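Local coordinates for methanol--corrinoid protein co-methyltransferase (Methanosarcina barkeri, PDB 2I2X) that transfers the methyl group of methanol to the cob(I)amide carried by its partner subunit MtaC, using a zinc site, in the methanol pathway of methanogenesis, at residues T18-V26 and V276-M284; D268-K277 and V303-E313. All coordinates share one frame; numbering follows the deposited sequence.

Contact 1: T18-V26 and V276-M284; sequences TFGVSKYPV and VKAITGMPM
A buried lysine, Lys277, sends its ammonium group out of a helix to bind two backbone carbonyls of the 18-26 segment. Its NZ lies 3.2 Å from Thr18 O, nearly in line with that C=O bond (164°), and 3.1 Å from Val21 O, where the donor stands above the carbonyl plane. CG is anti to the backbone N (chi1 -177°) and the rest of the chain is extended, which carries NZ the full length of the side chain away from the helix; on the way CE passes Ser22 CB. Asp308 forms a salt bridge to the same ammonium, and Cys306 O accepts from it as well. With an alanine here, the carbonyls of Thr18 and Val21 would probably lose their shared donor and the carboxylate of Asp308 its countercharge. Farther along, Tyr24 N donates to Gly281 O at 3.0 Å. The Tyr24 ring turns an edge to Thr280 O, 3.3 Å from CD2, while Lys23 CG lies over one face, toward the rim. Gly281 has positive phi, and a side chain there would crowd Lys23 CB and Tyr24 CD2. Pro283 fits between Ser22 and Val26: its CB meets Ser22 OG at 3.3 Å and its CG meets Val26 CG2 at 3.7 Å, the side chains of Pro283 and Val26 crossing at about a right angle. Thr280 OG1 accepts from Met282 N in an ST turn, and the chain leaves helix 273-280 at Gly281 and runs on toward strand 285-287, a helix-to-strand connection of the TIM barrel, here covered by the N-terminal segment.

Contact 2: D268-K277 and V303-E313; sequences DCGYENIIVK and VMQCCDCWSNE. With ZN (zinc ion), chain Q; K (potassium ion), chain S.
Asp268 OD2 is held by Ser311 OG, which donates at 2.7 Å to its anti lone pair, and a water lies 2.9 Å from Asp268 OD2 and 2.6 Å from Glu313 O. The same serine oxygen accepts from Glu313 N in an ST turn, so one hydroxyl both holds the turn and donates to Asp268. Glu313 OE2 comes within 3.3 Å of Asp268 OD2, the two carboxylate planes 43° apart; this pairing of like charges would probably be eased by the potassium ion, which Glu313 OE1 binds together with Glu86 and Glu164. Bending at chi2 (57°) brings the Glu313 carboxylate back beside Cys269 CB. Cys269 SG binds the zinc ion at 2.4 Å, with Glu164 and Cys220 as its other protein ligands. These groups lie at the C-terminal ends of the TIM-barrel strands, the usual place of the active site in this fold. Farther along, Tyr271 CD2 packs on Val303 CG1 at 3.6 Å, while Tyr271 OH bonds to Asp297. Ile274 extends CD1 to Cys306 CB and lays CG1 against NE2 of Gln305, an amide whose main polar partner is Tyr372, the two side chains crossing at about a right angle. At the far end Asp308 OD2 meets Lys277 NZ at 2.7 Å on its syn side, 30° out of the carboxylate plane, and Cys306 O takes a second bond of 2.8 Å from the same ammonium.

How the contacts relate
Contacts 1 and 2 have centres about 10 Å apart and share Val276 and Lys277 of helix 273-280; the ammonium of Lys277 joins the 18-26 and 303-313 segments. Two probable backbone hydrogen bonds, both 2.8 Å, also connect them: Met284 O with Asp308 N, and Gly20 N with Cys307 O. Pro283 CA packs 3.2 Å from Asp308 OD2. The segments alternate along the chain. Contact 1 lies away from the metal and corrinoid sites, whereas contact 2 reaches from the shared helix to the zinc and potassium ions; there the side chain of Glu313 is about 5 Å from the bound corrinoid, 5-hydroxybenzimidazolylcob(III)amide.

Contact 1: T18-V26 and V276-M284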
ATOM      1  N   THR A  18     -15.023   4.785  22.821  1.00  7.41           N
ATOM      2  CA  THR A  18     -15.244   5.021  21.431  1.00  6.78           C
ATOM      3  C   THR A  18     -13.935   5.481  20.790  1.00  6.26           C
ATOM      4  O   THR A  18     -12.935   5.738  21.497  1.00  4.73           O
ATOM      5  CB  THR A  18     -16.418   6.021  21.196  1.00  7.19           C
ATOM      6  OG1 THR A  18     -16.956   5.811  19.894  1.00  8.11           O
ATOM      7  CG2 THR A  18     -15.979   7.485  21.320  1.00  6.02           C
ATOM      8  N   PHE A  19     -13.940   5.582  19.455  1.00  5.29           N
ATOM      9  CA  PHE A  19     -12.760   6.065  18.752  1.00  4.68           C
ATOM     10  C   PHE A  19     -12.703   7.610  18.672  1.00  5.12           C
ATOM     11  O   PHE A  19     -13.744   8.276  18.746  1.00  5.54           O
ATOM     12  CB  PHE A  19     -12.635   5.389  17.396  1.00  4.10           C
ATOM     13  CG  PHE A  19     -13.897   5.453  16.532  1.00  3.18           C
ATOM     14  CD1 PHE A  19     -14.531   4.285  16.133  1.00  2.00           C
ATOM     15  CD2 PHE A  19     -14.386   6.669  16.069  1.00  2.00           C
ATOM     16  CE1 PHE A  19     -15.674   4.328  15.297  1.00  4.76           C
ATOM     17  CE2 PHE A  19     -15.506   6.725  15.261  1.00  3.83           C
ATOM     18  CZ  PHE A  19     -16.166   5.549  14.857  1.00  2.00           C
ATOM     19  N   GLY A  20     -11.498   8.170  18.584  1.00  5.17           N
ATOM     20  CA  GLY A  20     -11.306   9.617  18.483  1.00  6.58           C
ATOM     21  C   GLY A  20     -11.634  10.431  19.727  1.00  7.90           C
ATOM     22  O   GLY A  20     -11.454  11.679  19.773  1.00  7.23           O
ATOM     23  N   VAL A  21     -12.153   9.749  20.739  1.00  9.18           N
ATOM     24  CA  VAL A  21     -12.267  10.418  22.020  1.00 10.63           C
ATOM     25  C   VAL A  21     -11.656   9.661  23.182  1.00 11.08           C
ATOM     26  O   VAL A  21     -11.798   8.449  23.345  1.00 11.09           O
ATOM     27  CB  VAL A  21     -13.722  11.059  22.321  1.00 11.02           C
ATOM     28  CG1 VAL A  21     -14.730  10.760  21.247  1.00  8.53           C
ATOM     29  CG2 VAL A  21     -14.230  10.749  23.720  1.00  8.42           C
ATOM     30  N   SER A  22     -10.933  10.405  23.981  1.00 11.69           N
ATOM     31  CA  SER A  22     -10.526   9.848  25.242  1.00 12.95           C
ATOM     32  C   SER A  22     -10.848  10.821  26.354  1.00 12.23           C
ATOM     33  O   SER A  22     -11.013  12.028  26.117  1.00 11.58           O
ATOM     34  CB  SER A  22      -9.070   9.415  25.205  1.00 13.06           C
ATOM     35  OG  SER A  22      -8.294  10.385  24.548  1.00 18.23           O
ATOM     36  N   LYS A  23     -10.988  10.266  27.556  1.00 12.29           N
ATOM     37  CA  LYS A  23     -11.311  11.052  28.736  1.00 11.94           C
ATOM     38  C   LYS A  23     -10.292  12.167  28.980  1.00 11.36           C
ATOM     39  O   LYS A  23     -10.664  13.258  29.375  1.00 10.64           O
ATOM     40  CB  LYS A  23     -11.422  10.143  29.953  1.00 12.09           C
ATOM     41  CG  LYS A  23     -11.915  10.869  31.205  1.00 14.41           C
ATOM     42  CD  LYS A  23     -12.037   9.939  32.422  1.00 16.00           C
ATOM     43  CE  LYS A  23     -12.941  10.571  33.469  1.00 17.72           C
ATOM     44  NZ  LYS A  23     -12.621  10.084  34.810  1.00 20.96           N
ATOM     45  N   TYR A  24      -9.016  11.880  28.741  1.00 10.99           N
ATOM     46  CA  TYR A  24      -7.946  12.846  28.992  1.00 11.22           C
ATOM     47  C   TYR A  24      -7.194  13.244  27.724  1.00 10.97           C
ATOM     48  O   TYR A  24      -6.109  12.724  27.465  1.00 11.22           O
ATOM     49  CB  TYR A  24      -6.954  12.284  30.007  1.00 10.91           C
ATOM     50  CG  TYR A  24      -7.618  11.894  31.298  1.00 10.77           C
ATOM     51  CD1 TYR A  24      -8.037  12.879  32.204  1.00 11.28           C
ATOM     52  CD2 TYR A  24      -7.818  10.544  31.629  1.00  8.59           C
ATOM     53  CE1 TYR A  24      -8.647  12.533  33.394  1.00 12.26           C
ATOM     54  CE2 TYR A  24      -8.426  10.184  32.823  1.00 10.05           C
ATOM     55  CZ  TYR A  24      -8.837  11.187  33.696  1.00 12.08           C
ATOM     56  OH  TYR A  24      -9.460  10.884  34.863  1.00 12.45           O
ATOM     57  N   PRO A  25      -7.759  14.178  26.934  1.00 10.45           N
ATOM     58  CA  PRO A  25      -7.113  14.471  25.654  1.00 10.09           C
ATOM     59  C   PRO A  25      -5.675  15.000  25.779  1.00 10.17           C
ATOM     60  O   PRO A  25      -5.272  15.416  26.857  1.00 10.30           O
ATOM     61  CB  PRO A  25      -8.085  15.475  25.008  1.00 10.48           C
ATOM     62  CG  PRO A  25      -9.469  15.188  25.727  1.00  9.16           C
ATOM     63  CD  PRO A  25      -9.011  14.948  27.122  1.00 10.21           C
ATOM     64  N   VAL A  26      -4.899  14.939  24.690  1.00 10.44           N
ATOM     65  CA  VAL A  26      -3.524  15.447  24.657  1.00 10.31           C
ATOM     66  C   VAL A  26      -3.408  16.561  23.598  1.00 11.17           C
ATOM     67  O   VAL A  26      -3.743  16.372  22.434  1.00 11.27           O
ATOM     68  CB  VAL A  26      -2.501  14.307  24.348  1.00 10.63           C
ATOM     69  CG1 VAL A  26      -1.073  14.845  24.185  1.00  9.96           C
ATOM     70  CG2 VAL A  26      -2.543  13.238  25.398  1.00  9.21           C
ATOM     71  N   VAL A 276      -5.166  -0.700  27.750  1.00  5.75           N
ATOM     72  CA  VAL A 276      -4.551   0.433  28.444  1.00  6.13           C
ATOM     73  C   VAL A 276      -5.450   1.665  28.478  1.00  7.35           C
ATOM     74  O   VAL A 276      -5.521   2.374  29.501  1.00  7.63           O
ATOM     75  CB  VAL A 276      -3.147   0.766  27.836  1.00  6.37           C
ATOM     76  CG1 VAL A 276      -2.574   2.036  28.428  1.00  5.99           C
ATOM     77  CG2 VAL A 276      -2.166  -0.393  28.061  1.00  4.09           C
ATOM     78  N   LYS A 277      -6.154   1.892  27.361  1.00  8.22           N
ATOM     79  CA  LYS A 277      -7.112   2.975  27.225  1.00  7.37           C
ATOM     80  C   LYS A 277      -8.241   2.794  28.201  1.00  7.27           C
ATOM     81  O   LYS A 277      -8.614   3.755  28.876  1.00  7.72           O
ATOM     82  CB  LYS A 277      -7.670   3.074  25.800  1.00  7.61           C
ATOM     83  CG  LYS A 277      -8.614   4.263  25.628  1.00  8.12           C
ATOM     84  CD  LYS A 277      -8.888   4.588  24.189  1.00 11.75           C
ATOM     85  CE  LYS A 277      -9.772   5.841  24.015  1.00 11.51           C
ATOM     86  NZ  LYS A 277      -9.944   6.107  22.565  1.00 12.08           N
ATOM     87  N   ALA A 278      -8.801   1.588  28.263  1.00  6.65           N
ATOM     88  CA  ALA A 278      -9.858   1.280  29.242  1.00  7.49           C
ATOM     89  C   ALA A 278      -9.448   1.599  30.693  1.00  8.06           C
ATOM     90  O   ALA A 278     -10.251   2.113  31.466  1.00  8.94           O
ATOM     91  CB  ALA A 278     -10.302  -0.183  29.130  1.00  7.31           C
ATOM     92  N   ILE A 279      -8.202   1.312  31.064  1.00  7.37           N
ATOM     93  CA  ILE A 279      -7.745   1.642  32.383  1.00  7.03           C
ATOM     94  C   ILE A 279      -7.503   3.147  32.534  1.00  7.93           C
ATOM     95  O   ILE A 279      -8.026   3.773  33.458  1.00  7.73           O
ATOM     96  CB  ILE A 279      -6.459   0.846  32.743  1.00  7.48           C
ATOM     97  CG1 ILE A 279      -6.753  -0.654  32.808  1.00  6.36           C
ATOM     98  CG2 ILE A 279      -5.887   1.306  34.054  1.00  4.40           C
ATOM     99  CD1 ILE A 279      -5.512  -1.497  32.830  1.00  5.84           C
ATOM    100  N   THR A 280      -6.715   3.719  31.625  1.00  8.24           N
ATOM    101  CA  THR A 280      -6.184   5.074  31.810  1.00  8.49           C
ATOM    102  C   THR A 280      -7.069   6.218  31.309  1.00  8.64           C
ATOM    103  O   THR A 280      -6.924   7.364  31.780  1.00  8.95           O
ATOM    104  CB  THR A 280      -4.825   5.251  31.101  1.00  8.57           C
ATOM    105  OG1 THR A 280      -5.004   5.080  29.696  1.00  9.11           O
ATOM    106  CG2 THR A 280      -3.788   4.240  31.590  1.00  8.53           C
ATOM    107  N   GLY A 281      -7.934   5.943  30.331  1.00  7.61           N
ATOM    108  CA  GLY A 281      -8.721   7.014  29.707  1.00  6.89           C
ATOM    109  C   GLY A 281      -7.859   7.910  28.845  1.00  7.22           C
ATOM    110  O   GLY A 281      -8.261   9.025  28.493  1.00  7.19           O
ATOM    111  N   MET A 282      -6.669   7.413  28.505  1.00  7.26           N
ATOM    112  CA  MET A 282      -5.704   8.139  27.691  1.00  7.51           C
ATOM    113  C   MET A 282      -5.790   7.689  26.231  1.00  7.69           C
ATOM    114  O   MET A 282      -6.208   6.534  25.959  1.00  8.21           O
ATOM    115  CB  MET A 282      -4.294   7.915  28.216  1.00  7.05           C
ATOM    116  CG  MET A 282      -4.001   8.763  29.430  1.00  8.40           C
ATOM    117  SD  MET A 282      -2.534   8.212  30.303  1.00  8.35           S
ATOM    118  CE  MET A 282      -2.468   9.384  31.638  1.00  8.94           C
ATOM    119  N   PRO A 283      -5.423   8.586  25.292  1.00  6.61           N
ATOM    120  CA  PRO A 283      -5.534   8.263  23.897  1.00  7.13           C
ATOM    121  C   PRO A 283      -4.451   7.292  23.424  1.00  7.20           C
ATOM    122  O   PRO A 283      -3.350   7.265  24.004  1.00  7.20           O
ATOM    123  CB  PRO A 283      -5.378   9.633  23.218  1.00  6.79           C
ATOM    124  CG  PRO A 283      -4.451  10.326  24.096  1.00  7.39           C
ATOM    125  CD  PRO A 283      -4.944   9.964  25.471  1.00  7.14           C
ATOM    126  N   MET A 284      -4.757   6.534  22.358  1.00  6.34           N
ATOM    127  CA  MET A 284      -3.845   5.507  21.842  1.00  5.94           C
ATOM    128  C   MET A 284      -3.871   5.467  20.313  1.00  6.66           C
ATOM    129  O   MET A 284      -4.922   5.591  19.697  1.00  6.39           O
ATOM    130  CB  MET A 284      -4.227   4.133  22.366  1.00  4.24           C
ATOM    131  CG  MET A 284      -4.258   4.010  23.883  1.00  5.87           C
ATOM    132  SD  MET A 284      -2.610   4.007  24.656  1.00  5.20           S
ATOM    133  CE  MET A 284      -2.976   4.913  26.167  1.00  9.50           C
TER

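Contact 2: D268-K277 and V303-E313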
ATOM      1  N   ASP A 268       1.574   2.845  18.114  1.00  8.19           N
ATOM      2  CA  ASP A 268       0.733   2.100  17.183  1.00  7.92           C
ATOM      3  C   ASP A 268       0.795   0.582  17.312  1.00  8.10           C
ATOM      4  O   ASP A 268      -0.233  -0.089  17.292  1.00  8.37           O
ATOM      5  CB  ASP A 268       1.069   2.530  15.750  1.00  7.50           C
ATOM      6  CG  ASP A 268       2.544   2.396  15.423  1.00  7.41           C
ATOM      7  OD1 ASP A 268       3.334   1.970  16.303  1.00  7.87           O
ATOM      8  OD2 ASP A 268       2.924   2.698  14.276  1.00  3.68           O
ATOM      9  N   CYS A 269       1.990   0.033  17.433  1.00  8.33           N
ATOM     10  CA  CYS A 269       2.130  -1.423  17.480  1.00  9.56           C
ATOM     11  C   CYS A 269       1.763  -2.016  18.850  1.00  8.28           C
ATOM     12  O   CYS A 269       1.830  -3.248  19.050  1.00  7.91           O
ATOM     13  CB  CYS A 269       3.532  -1.863  17.046  1.00 10.04           C
ATOM     14  SG  CYS A 269       4.880  -1.149  18.016  1.00 14.20           S
ATOM     15  N   GLY A 270       1.339  -1.145  19.756  1.00  7.60           N
ATOM     16  CA  GLY A 270       0.785  -1.557  21.054  1.00  7.44           C
ATOM     17  C   GLY A 270      -0.657  -2.010  20.895  1.00  8.00           C
ATOM     18  O   GLY A 270      -1.593  -1.309  21.286  1.00  8.02           O
ATOM     19  N   TYR A 271      -0.867  -3.193  20.327  1.00  7.21           N
ATOM     20  CA  TYR A 271      -2.216  -3.684  20.217  1.00  6.31           C
ATOM     21  C   TYR A 271      -2.915  -3.791  21.564  1.00  6.23           C
ATOM     22  O   TYR A 271      -4.145  -3.713  21.625  1.00  5.81           O
ATOM     23  CB  TYR A 271      -2.200  -5.031  19.552  1.00  6.59           C
ATOM     24  CG  TYR A 271      -1.939  -5.013  18.053  1.00  7.79           C
ATOM     25  CD1 TYR A 271      -0.647  -4.957  17.561  1.00  5.68           C
ATOM     26  CD2 TYR A 271      -2.992  -5.123  17.137  1.00  7.12           C
ATOM     27  CE1 TYR A 271      -0.395  -5.000  16.207  1.00  5.55           C
ATOM     28  CE2 TYR A 271      -2.752  -5.148  15.775  1.00  6.17           C
ATOM     29  CZ  TYR A 271      -1.440  -5.094  15.311  1.00  7.05           C
ATOM     30  OH  TYR A 271      -1.152  -5.147  13.948  1.00  7.93           O
ATOM     31  N   GLU A 272      -2.141  -4.006  22.636  1.00  6.15           N
ATOM     32  CA  GLU A 272      -2.689  -4.053  23.971  1.00  6.61           C
ATOM     33  C   GLU A 272      -3.190  -2.678  24.444  1.00  7.21           C
ATOM     34  O   GLU A 272      -3.794  -2.573  25.524  1.00  7.03           O
ATOM     35  CB  GLU A 272      -1.650  -4.612  24.959  1.00  7.70           C
ATOM     36  CG  GLU A 272      -0.406  -3.704  25.265  1.00  8.15           C
ATOM     37  CD  GLU A 272       0.672  -3.755  24.185  1.00  9.57           C
ATOM     38  OE1 GLU A 272       1.801  -3.259  24.470  1.00  9.63           O
ATOM     39  OE2 GLU A 272       0.395  -4.267  23.057  1.00  7.45           O
ATOM     40  N   ASN A 273      -2.930  -1.622  23.650  1.00  7.32           N
ATOM     41  CA  ASN A 273      -3.382  -0.261  23.991  1.00  6.89           C
ATOM     42  C   ASN A 273      -4.881  -0.175  24.255  1.00  6.85           C
ATOM     43  O   ASN A 273      -5.345   0.719  24.996  1.00  6.84           O
ATOM     44  CB  ASN A 273      -2.991   0.764  22.927  1.00  6.23           C
ATOM     45  CG  ASN A 273      -1.500   1.055  22.902  1.00  6.33           C
ATOM     46  OD1 ASN A 273      -0.755   0.692  23.824  1.00  5.92           O
ATOM     47  ND2 ASN A 273      -1.043   1.684  21.814  1.00  4.83           N
ATOM     48  N   ILE A 274      -5.649  -1.092  23.669  1.00  6.06           N
ATOM     49  CA  ILE A 274      -7.088  -1.058  23.935  1.00  5.75           C
ATOM     50  C   ILE A 274      -7.352  -1.316  25.451  1.00  6.11           C
ATOM     51  O   ILE A 274      -8.150  -0.611  26.107  1.00  5.61           O
ATOM     52  CB  ILE A 274      -7.899  -1.993  22.992  1.00  5.24           C
ATOM     53  CG1 ILE A 274      -9.392  -1.963  23.325  1.00  3.80           C
ATOM     54  CG2 ILE A 274      -7.367  -3.450  23.051  1.00  4.27           C
ATOM     55  CD1 ILE A 274     -10.080  -0.669  23.098  1.00  3.48           C
ATOM     56  N   ILE A 275      -6.676  -2.320  26.003  1.00  6.23           N
ATOM     57  CA  ILE A 275      -6.753  -2.541  27.444  1.00  6.33           C
ATOM     58  C   ILE A 275      -6.263  -1.300  28.194  1.00  5.77           C
ATOM     59  O   ILE A 275      -6.897  -0.879  29.126  1.00  6.00           O
ATOM     60  CB  ILE A 275      -5.970  -3.786  27.854  1.00  6.33           C
ATOM     61  CG1 ILE A 275      -6.555  -5.015  27.169  1.00  6.62           C
ATOM     62  CG2 ILE A 275      -6.036  -3.982  29.346  1.00  7.27           C
ATOM     63  CD1 ILE A 275      -5.589  -6.151  27.030  1.00  5.28           C
ATOM     64  N   VAL A 276      -5.166  -0.700  27.750  1.00  5.75           N
ATOM     65  CA  VAL A 276      -4.551   0.433  28.444  1.00  6.13           C
ATOM     66  C   VAL A 276      -5.450   1.665  28.478  1.00  7.35           C
ATOM     67  O   VAL A 276      -5.521   2.374  29.501  1.00  7.63           O
ATOM     68  CB  VAL A 276      -3.147   0.766  27.836  1.00  6.37           C
ATOM     69  CG1 VAL A 276      -2.574   2.036  28.428  1.00  5.99           C
ATOM     70  CG2 VAL A 276      -2.166  -0.393  28.061  1.00  4.09           C
ATOM     71  N   LYS A 277      -6.154   1.892  27.361  1.00  8.22           N
ATOM     72  CA  LYS A 277      -7.112   2.975  27.225  1.00  7.37           C
ATOM     73  C   LYS A 277      -8.241   2.794  28.201  1.00  7.27           C
ATOM     74  O   LYS A 277      -8.614   3.755  28.876  1.00  7.72           O
ATOM     75  CB  LYS A 277      -7.670   3.074  25.800  1.00  7.61           C
ATOM     76  CG  LYS A 277      -8.614   4.263  25.628  1.00  8.12           C
ATOM     77  CD  LYS A 277      -8.888   4.588  24.189  1.00 11.75           C
ATOM     78  CE  LYS A 277      -9.772   5.841  24.015  1.00 11.51           C
ATOM     79  NZ  LYS A 277      -9.944   6.107  22.565  1.00 12.08           N
ATOM     80  N   VAL A 303      -9.267  -3.307  15.635  1.00  5.16           N
ATOM     81  CA  VAL A 303      -8.406  -2.374  16.364  1.00  6.01           C
ATOM     82  C   VAL A 303      -8.775  -0.885  16.190  1.00  6.75           C
ATOM     83  O   VAL A 303      -8.212  -0.025  16.886  1.00  7.58           O
ATOM     84  CB  VAL A 303      -6.905  -2.547  15.967  1.00  6.86           C
ATOM     85  CG1 VAL A 303      -6.335  -3.828  16.591  1.00  5.84           C
ATOM     86  CG2 VAL A 303      -6.737  -2.557  14.430  1.00  5.91           C
ATOM     87  N   MET A 304      -9.687  -0.570  15.268  1.00  5.68           N
ATOM     88  CA  MET A 304     -10.072   0.822  15.039  1.00  5.91           C
ATOM     89  C   MET A 304     -11.119   1.217  16.075  1.00  5.81           C
ATOM     90  O   MET A 304     -11.362   2.419  16.319  1.00  6.06           O
ATOM     91  CB  MET A 304     -10.673   1.043  13.624  1.00  5.82           C
ATOM     92  CG  MET A 304      -9.692   1.034  12.436  1.00  6.55           C
ATOM     93  SD  MET A 304     -10.327   1.424  10.750  1.00  7.60           S
ATOM     94  CE  MET A 304     -11.155  -0.114  10.482  1.00  6.26           C
ATOM     95  N   GLN A 305     -11.717   0.195  16.686  1.00  4.79           N
ATOM     96  CA  GLN A 305     -12.932   0.318  17.485  1.00  3.78           C
ATOM     97  C   GLN A 305     -12.864   1.501  18.460  1.00  3.77           C
ATOM     98  O   GLN A 305     -13.871   2.144  18.728  1.00  2.28           O
ATOM     99  CB  GLN A 305     -13.174  -0.997  18.237  1.00  4.41           C
ATOM    100  CG  GLN A 305     -12.127  -1.258  19.343  1.00  3.35           C
ATOM    101  CD  GLN A 305     -12.077  -2.689  19.844  1.00  4.32           C
ATOM    102  OE1 GLN A 305     -13.069  -3.413  19.854  1.00  2.96           O
ATOM    103  NE2 GLN A 305     -10.903  -3.091  20.301  1.00  6.30           N
ATOM    104  N   CYS A 306     -11.671   1.745  19.011  1.00  3.59           N
ATOM    105  CA  CYS A 306     -11.457   2.830  19.940  1.00  4.09           C
ATOM    106  C   CYS A 306     -10.128   3.536  19.734  1.00  3.83           C
ATOM    107  O   CYS A 306      -9.616   4.130  20.670  1.00  5.74           O
ATOM    108  CB  CYS A 306     -11.540   2.341  21.381  1.00  4.19           C
ATOM    109  SG  CYS A 306     -13.097   1.537  21.836  1.00  6.87           S
ATOM    110  N   CYS A 307      -9.558   3.498  18.539  1.00  3.13           N
ATOM    111  CA  CYS A 307      -8.293   4.177  18.329  1.00  3.64           C
ATOM    112  C   CYS A 307      -8.459   5.691  18.401  1.00  3.95           C
ATOM    113  O   CYS A 307      -9.535   6.198  18.195  1.00  3.97           O
ATOM    114  CB  CYS A 307      -7.686   3.794  16.985  1.00  3.58           C
ATOM    115  SG  CYS A 307      -8.640   4.392  15.560  1.00  4.47           S
ATOM    116  N   ASP A 308      -7.372   6.403  18.681  1.00  4.44           N
ATOM    117  CA  ASP A 308      -7.357   7.849  18.577  1.00  5.05           C
ATOM    118  C   ASP A 308      -6.518   8.259  17.382  1.00  5.31           C
ATOM    119  O   ASP A 308      -6.864   9.216  16.664  1.00  5.71           O
ATOM    120  CB  ASP A 308      -6.863   8.489  19.870  1.00  4.73           C
ATOM    121  CG  ASP A 308      -7.765   8.134  21.063  1.00  8.17           C
ATOM    122  OD1 ASP A 308      -8.744   8.888  21.321  1.00  9.67           O
ATOM    123  OD2 ASP A 308      -7.519   7.084  21.719  1.00  7.76           O
ATOM    124  N   CYS A 309      -5.422   7.533  17.157  1.00  4.90           N
ATOM    125  CA  CYS A 309      -4.619   7.712  15.939  1.00  5.00           C
ATOM    126  C   CYS A 309      -4.505   6.381  15.220  1.00  4.98           C
ATOM    127  O   CYS A 309      -4.655   5.326  15.836  1.00  5.02           O
ATOM    128  CB  CYS A 309      -3.256   8.335  16.253  1.00  4.53           C
ATOM    129  SG  CYS A 309      -3.421   9.737  17.414  1.00  5.46           S
ATOM    130  N   TRP A 310      -4.272   6.433  13.917  1.00  5.19           N
ATOM    131  CA  TRP A 310      -4.389   5.255  13.059  1.00  5.24           C
ATOM    132  C   TRP A 310      -3.169   5.242  12.172  1.00  5.68           C
ATOM    133  O   TRP A 310      -2.928   6.199  11.419  1.00  5.27           O
ATOM    134  CB  TRP A 310      -5.665   5.357  12.256  1.00  5.00           C
ATOM    135  CG  TRP A 310      -6.033   4.216  11.340  1.00  5.93           C
ATOM    136  CD1 TRP A 310      -6.392   4.327  10.021  1.00  6.24           C
ATOM    137  CD2 TRP A 310      -6.147   2.826  11.671  1.00  5.88           C
ATOM    138  NE1 TRP A 310      -6.705   3.095   9.505  1.00  8.66           N
ATOM    139  CE2 TRP A 310      -6.578   2.153  10.496  1.00  8.56           C
ATOM    140  CE3 TRP A 310      -5.931   2.081  12.840  1.00  5.87           C
ATOM    141  CZ2 TRP A 310      -6.795   0.761  10.451  1.00  6.93           C
ATOM    142  CZ3 TRP A 310      -6.151   0.694  12.801  1.00  6.49           C
ATOM    143  CH2 TRP A 310      -6.578   0.050  11.606  1.00  7.11           C
ATOM    144  N   SER A 311      -2.386   4.167  12.311  1.00  5.75           N
ATOM    145  CA  SER A 311      -1.084   4.056  11.696  1.00  5.78           C
ATOM    146  C   SER A 311      -0.909   2.897  10.667  1.00  6.07           C
ATOM    147  O   SER A 311      -1.632   1.905  10.718  1.00  5.14           O
ATOM    148  CB  SER A 311      -0.064   3.929  12.823  1.00  5.39           C
ATOM    149  OG  SER A 311       1.171   3.400  12.360  1.00  3.53           O
ATOM    150  N   ASN A 312       0.074   3.044   9.770  1.00  6.45           N
ATOM    151  CA  ASN A 312       0.454   2.007   8.787  1.00  6.96           C
ATOM    152  C   ASN A 312       1.680   1.230   9.229  1.00  7.79           C
ATOM    153  O   ASN A 312       2.228   0.429   8.452  1.00  7.09           O
ATOM    154  CB  ASN A 312       0.799   2.650   7.431  1.00  6.68           C
ATOM    155  CG  ASN A 312       2.066   3.478   7.513  1.00  5.41           C
ATOM    156  OD1 ASN A 312       2.161   4.350   8.363  1.00  2.88           O
ATOM    157  ND2 ASN A 312       3.062   3.180   6.665  1.00  5.31           N
ATOM    158  N   GLU A 313       2.137   1.519  10.459  1.00  9.03           N
ATOM    159  CA  GLU A 313       3.218   0.797  11.152  1.00  9.59           C
ATOM    160  C   GLU A 313       4.572   1.132  10.560  1.00 10.88           C
ATOM    161  O   GLU A 313       5.425   1.710  11.223  1.00 11.72           O
ATOM    162  CB  GLU A 313       2.967  -0.715  11.177  1.00  8.84           C
ATOM    163  CG  GLU A 313       4.112  -1.565  11.722  1.00 11.55           C
ATOM    164  CD  GLU A 313       4.547  -1.198  13.151  1.00 14.72           C
ATOM    165  OE1 GLU A 313       5.639  -1.667  13.553  1.00 13.93           O
ATOM    166  OE2 GLU A 313       3.818  -0.461  13.872  1.00 13.82           O
TER
HETATM  167 ZN    ZN Q 501       6.896  -2.075  17.121  1.00 20.92          ZN
HETATM  168  K     K S 511       7.929  -0.228  15.182  0.70 23.46           K
HETATM  169  O   HOH W   1       5.723   2.312  13.780  1.00  8.41           O